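Local coordinates for hypothetical protein (Parabacteroides merdae, PDB 4OO3) that is of unknown function but is probably an NAD(P)-dependent oxidoreductase, built from a Rossmann-type nucleotide-binding domain and a C-terminal domain, at residues Phe128-Leu131 against Glu132-Phe135; Ala353-Glu356 against Lys357-Ala361. All blocks are in the same frame, centred on the assembly; numbering follows the deposited sequence.

Contact 1 of 2, residues Phe128-Leu131 against Glu132-Phe135; sequences FKLL and EECF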
loop_
_atom_site.group_PDB
_atom_site.type_symbol
_atom_site.label_atom_id
_atom_site.label_comp_id
_atom_site.label_asym_id
_atom_site.label_seq_id
_atom_site.Cartn_x
_atom_site.Cartn_y
_atom_site.Cartn_z
ATOM N N PHE A 128 3.057 -13.326 -10.326
ATOM C CA PHE A 128 2.335 -13.924 -9.196
ATOM C C PHE A 128 2.776 -15.365 -8.933
ATOM O O PHE A 128 2.954 -15.766 -7.781
ATOM C CB PHE A 128 0.821 -13.905 -9.416
ATOM C CG PHE A 128 0.051 -14.630 -8.338
ATOM C CD1 PHE A 128 -0.064 -14.083 -7.064
ATOM C CD2 PHE A 128 -0.523 -15.868 -8.583
ATOM C CE1 PHE A 128 -0.762 -14.740 -6.066
ATOM C CE2 PHE A 128 -1.222 -16.533 -7.582
ATOM C CZ PHE A 128 -1.339 -15.969 -6.323
ATOM N N LYS A 129 2.931 -16.137 -10.004
ATOM C CA LYS A 129 3.425 -17.510 -9.904
ATOM C C LYS A 129 4.815 -17.513 -9.273
ATOM O O LYS A 129 5.103 -18.315 -8.387
ATOM C CB LYS A 129 3.455 -18.175 -11.286
ATOM C CG LYS A 129 3.264 -19.685 -11.263
ATOM C CD LYS A 129 2.555 -20.171 -12.524
ATOM C CE LYS A 129 2.034 -21.598 -12.394
ATOM N NZ LYS A 129 3.101 -22.610 -12.607
ATOM N N LEU A 130 5.665 -16.594 -9.724
ATOM C CA LEU A 130 7.006 -16.430 -9.158
ATOM C C LEU A 130 6.946 -16.044 -7.668
ATOM O O LEU A 130 7.772 -16.492 -6.871
ATOM C CB LEU A 130 7.796 -15.378 -9.959
ATOM C CG LEU A 130 9.317 -15.335 -9.759
ATOM C CD1 LEU A 130 9.952 -16.672 -10.115
ATOM C CD2 LEU A 130 9.936 -14.206 -10.575
ATOM N N LEU A 131 5.957 -15.231 -7.299
ATOM C CA LEU A 131 5.806 -14.772 -5.917
ATOM C C LEU A 131 5.371 -15.902 -5.003
ATOM O O LEU A 131 5.723 -15.909 -3.832
ATOM C CB LEU A 131 4.793 -13.631 -5.831
ATOM C CG LEU A 131 4.538 -12.995 -4.459
ATOM C CD1 LEU A 131 5.793 -12.313 -3.939
ATOM C CD2 LEU A 131 3.397 -11.998 -4.536
ATOM N N GLU A 132 4.585 -16.838 -5.528
ATOM C CA GLU A 132 4.239 -18.047 -4.788
ATOM C C GLU A 132 5.477 -18.871 -4.464
ATOM O O GLU A 132 5.609 -19.368 -3.353
ATOM C CB GLU A 132 3.259 -18.916 -5.573
ATOM C CG GLU A 132 1.864 -18.343 -5.676
ATOM C CD GLU A 132 0.956 -19.240 -6.479
ATOM O OE1 GLU A 132 1.200 -19.410 -7.693
ATOM O OE2 GLU A 132 0.014 -19.788 -5.885
ATOM N N GLU A 133 6.374 -19.023 -5.438
ATOM C CA GLU A 133 7.644 -19.721 -5.205
ATOM C C GLU A 133 8.468 -19.006 -4.114
ATOM O O GLU A 133 9.016 -19.657 -3.215
ATOM C CB GLU A 133 8.454 -19.836 -6.505
ATOM C CG GLU A 133 9.540 -20.907 -6.465
ATOM C CD GLU A 133 10.435 -20.917 -7.698
ATOM O OE1 GLU A 133 10.115 -20.234 -8.692
ATOM O OE2 GLU A 133 11.470 -21.619 -7.675
ATOM N N CYS A 134 8.533 -17.674 -4.200
ATOM C CA CYS A 134 9.202 -16.845 -3.189
ATOM C C CYS A 134 8.717 -17.174 -1.781
ATOM O O CYS A 134 9.523 -17.365 -0.865
ATOM C CB CYS A 134 8.967 -15.352 -3.451
ATOM S SG CYS A 134 9.693 -14.700 -4.969
ATOM N N PHE A 135 7.401 -17.245 -1.607
ATOM C CA PHE A 135 6.849 -17.593 -0.302
ATOM C C PHE A 135 7.182 -19.028 0.104
ATOM O O PHE A 135 7.400 -19.304 1.283
ATOM C CB PHE A 135 5.343 -17.332 -0.254
ATOM C CG PHE A 135 4.993 -15.886 -0.004
ATOM C CD1 PHE A 135 5.400 -15.256 1.157
ATOM C CD2 PHE A 135 4.255 -15.166 -0.920
ATOM C CE1 PHE A 135 5.087 -13.934 1.393
ATOM C CE2 PHE A 135 3.934 -13.843 -0.687
ATOM C CZ PHE A 135 4.351 -13.225 0.471
#
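Glu132 folds back over the ring of Phe128 one turn earlier in the same helix, and the two residues are also joined through the backbone, Glu132 N giving its hydrogen to Phe128 O at 3.0 Å. The next three amides repeat this i to i+4 pattern: Glu133 N donates to Lys129 O, Cys134 N to Leu130 O at 3.0 Å, and Phe135 N to Leu131 O at 3.1 Å. All four carbonyls of Phe128-Leu131 are thus taken up by the amides of Glu132-Phe135. With CG beside its own backbone N (chi1 -71°), the Glu132 chain runs back along the helix. Its CG makes a CH-pi contact over one face of the Phe128 ring, offset toward the rim and 4.3 Å from the centroid. Glu132 CD comes to 3.6 Å from Phe128 CE2, the carboxylate and ring planes 24° apart. The charge of Lys129 does not meet this carboxylate, NZ standing 6.2 Å from Glu132 OE1. The segments belong to helix 125-140, the connection of a beta-alpha-beta unit between strands 114-117 and 145-147 in the parallel Rossmann sheet. On the buried side of the helix Leu131 and Phe135 lie side by side, Leu131 CG 3.9 Å from Phe135 CE2, and both rest on Leu145 and on helix 419-439. Cys134 also touches Leu145, and its CB reaches Leu131 CD1 at 4.4 Å. Outside the helix, Tyr239 meets the Phe128 ring edge-to-face, while Leu130 packs on Glu103 and Lys106 of helix 98-110.

Contact 2 of 2, residues Ala353-Glu356 against Lys357-Ala361; sequences AAYE and KDLTA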
loop_
_atom_site.group_PDB
_atom_site.type_symbol
_atom_site.label_atom_id
_atom_site.label_comp_id
_atom_site.label_asym_id
_atom_site.label_seq_id
_atom_site.Cartn_x
_atom_site.Cartn_y
_atom_site.Cartn_z
ATOM N N ALA A 353 -34.349 5.065 17.582
ATOM C CA ALA A 353 -34.240 5.408 19.000
ATOM C C ALA A 353 -33.419 4.360 19.759
ATOM O O ALA A 353 -32.486 4.697 20.493
ATOM C CB ALA A 353 -35.627 5.541 19.614
ATOM N N ALA A 354 -33.773 3.093 19.564
ATOM C CA ALA A 354 -33.092 1.977 20.217
ATOM C C ALA A 354 -31.673 1.769 19.669
ATOM O O ALA A 354 -30.768 1.349 20.399
ATOM C CB ALA A 354 -33.912 0.704 20.058
ATOM N N TYR A 355 -31.485 2.048 18.383
ATOM C CA TYR A 355 -30.164 1.951 17.772
ATOM C C TYR A 355 -29.203 2.962 18.410
ATOM O O TYR A 355 -28.058 2.634 18.693
ATOM C CB TYR A 355 -30.240 2.151 16.250
ATOM C CG TYR A 355 -28.895 2.017 15.571
ATOM C CD1 TYR A 355 -28.230 0.795 15.548
ATOM C CD2 TYR A 355 -28.279 3.111 14.974
ATOM C CE1 TYR A 355 -26.995 0.664 14.948
ATOM C CE2 TYR A 355 -27.041 2.990 14.369
ATOM C CZ TYR A 355 -26.402 1.764 14.362
ATOM O OH TYR A 355 -25.173 1.631 13.771
ATOM N N GLU A 356 -29.683 4.178 18.656
ATOM C CA GLU A 356 -28.847 5.233 19.230
ATOM C C GLU A 356 -28.338 4.891 20.638
ATOM O O GLU A 356 -27.255 5.337 21.035
ATOM C CB GLU A 356 -29.606 6.564 19.245
ATOM C CG GLU A 356 -28.754 7.751 19.679
ATOM C CD GLU A 356 -29.290 9.088 19.200
ATOM O OE1 GLU A 356 -30.252 9.114 18.401
ATOM O OE2 GLU A 356 -28.735 10.124 19.620
ATOM N N LYS A 357 -29.115 4.101 21.376
ATOM C CA LYS A 357 -28.717 3.655 22.714
ATOM C C LYS A 357 -27.669 2.539 22.655
ATOM O O LYS A 357 -26.754 2.501 23.479
ATOM C CB LYS A 357 -29.935 3.196 23.519
ATOM C CG LYS A 357 -30.998 4.275 23.677
ATOM C CD LYS A 357 -31.812 4.111 24.953
ATOM C CE LYS A 357 -32.489 2.750 25.036
ATOM N NZ LYS A 357 -33.377 2.641 26.227
ATOM N N ASP A 358 -27.809 1.633 21.689
ATOM C CA ASP A 358 -26.788 0.605 21.439
ATOM C C ASP A 358 -25.495 1.278 20.999
ATOM O O ASP A 358 -24.400 0.867 21.385
ATOM C CB ASP A 358 -27.243 -0.376 20.347
ATOM C CG ASP A 358 -28.447 -1.208 20.764
ATOM O OD1 ASP A 358 -28.454 -1.744 21.892
ATOM O OD2 ASP A 358 -29.388 -1.329 19.953
ATOM N N LEU A 359 -25.651 2.318 20.187
ATOM C CA LEU A 359 -24.539 3.109 19.686
ATOM C C LEU A 359 -23.719 3.683 20.847
ATOM O O LEU A 359 -22.516 3.432 20.954
ATOM C CB LEU A 359 -25.074 4.237 18.790
ATOM C CG LEU A 359 -24.249 4.655 17.573
ATOM C CD1 LEU A 359 -23.970 3.475 16.650
ATOM C CD2 LEU A 359 -24.980 5.758 16.821
ATOM N N THR A 360 -24.378 4.430 21.728
ATOM C CA THR A 360 -23.686 5.084 22.841
ATOM C C THR A 360 -23.088 4.060 23.814
ATOM O O THR A 360 -21.995 4.270 24.336
ATOM C CB THR A 360 -24.605 6.084 23.581
ATOM O OG1 THR A 360 -25.915 5.527 23.716
ATOM C CG2 THR A 360 -24.707 7.410 22.807
ATOM N N ALA A 361 -23.787 2.948 24.034
ATOM C CA ALA A 361 -23.238 1.833 24.819
ATOM C C ALA A 361 -21.970 1.248 24.184
ATOM O O ALA A 361 -21.003 0.944 24.887
ATOM C CB ALA A 361 -24.282 0.740 25.003
#
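Tyr355 and Leu359, one turn apart in helix 352-369 of the C-terminal domain, meet obliquely: methyl CD1 of Leu359 approaches the phenol end of the tyrosine, 3.8 Å from Tyr355 CZ. The phenol is carried there by a first torsion that sets CG opposite the backbone N (chi1 -178°), and its OH is hydrogen-bonded to Val169 O. Both side chains turn inward, Tyr355 onto Val344 and Ala346 of strand 341-346, Leu359 onto Trp383 and Val169. Beneath them the backbone bond from Leu359 N to Tyr355 O measures 2.9 Å.

Glu356, which also rests against Trp383, contributes chiefly through its carbonyl: Thr360 N donates to Glu356 O at 3.1 Å. Asp358 N bonds to Ala354 O at 3.2 Å; the aspartate's own OD2 also lies 3.0 Å from Ala354 O, but both are acceptors and no hydrogen bond joins them. An alanine in place of Asp358 would keep that backbone bond but is likely to remove the carboxylate's contact with Ala168 and open a gap there. Thr360 OG1 sits 3.0 Å from Glu356 O and 3.1 Å from Lys357 O, its single proton within reach of both.

Contacts 1 and 2 are both single-helix, i to i+4 arrangements, but they occupy different parts of the chain and do not touch: their centres lie 48 Å apart and their nearest atoms about 35 Å. Contact 1 comes first, on helix 125-140 beside the six-stranded parallel sheet of the Rossmann domain. Contact 2 follows on helix 352-369, which in sequence connects strands 341-346 and 374-379 of the nine-stranded mixed sheet, its centre about 35 Å from the centre of the chain, against about 19 Å for the centre of contact 1. Helix 419-439 returns to pack against Phe128, Leu131 and Phe135, linking the C-terminal sequence family to the probable nucleotide-binding domain, whereas residues 353-361 pack within the C-terminal family's own range.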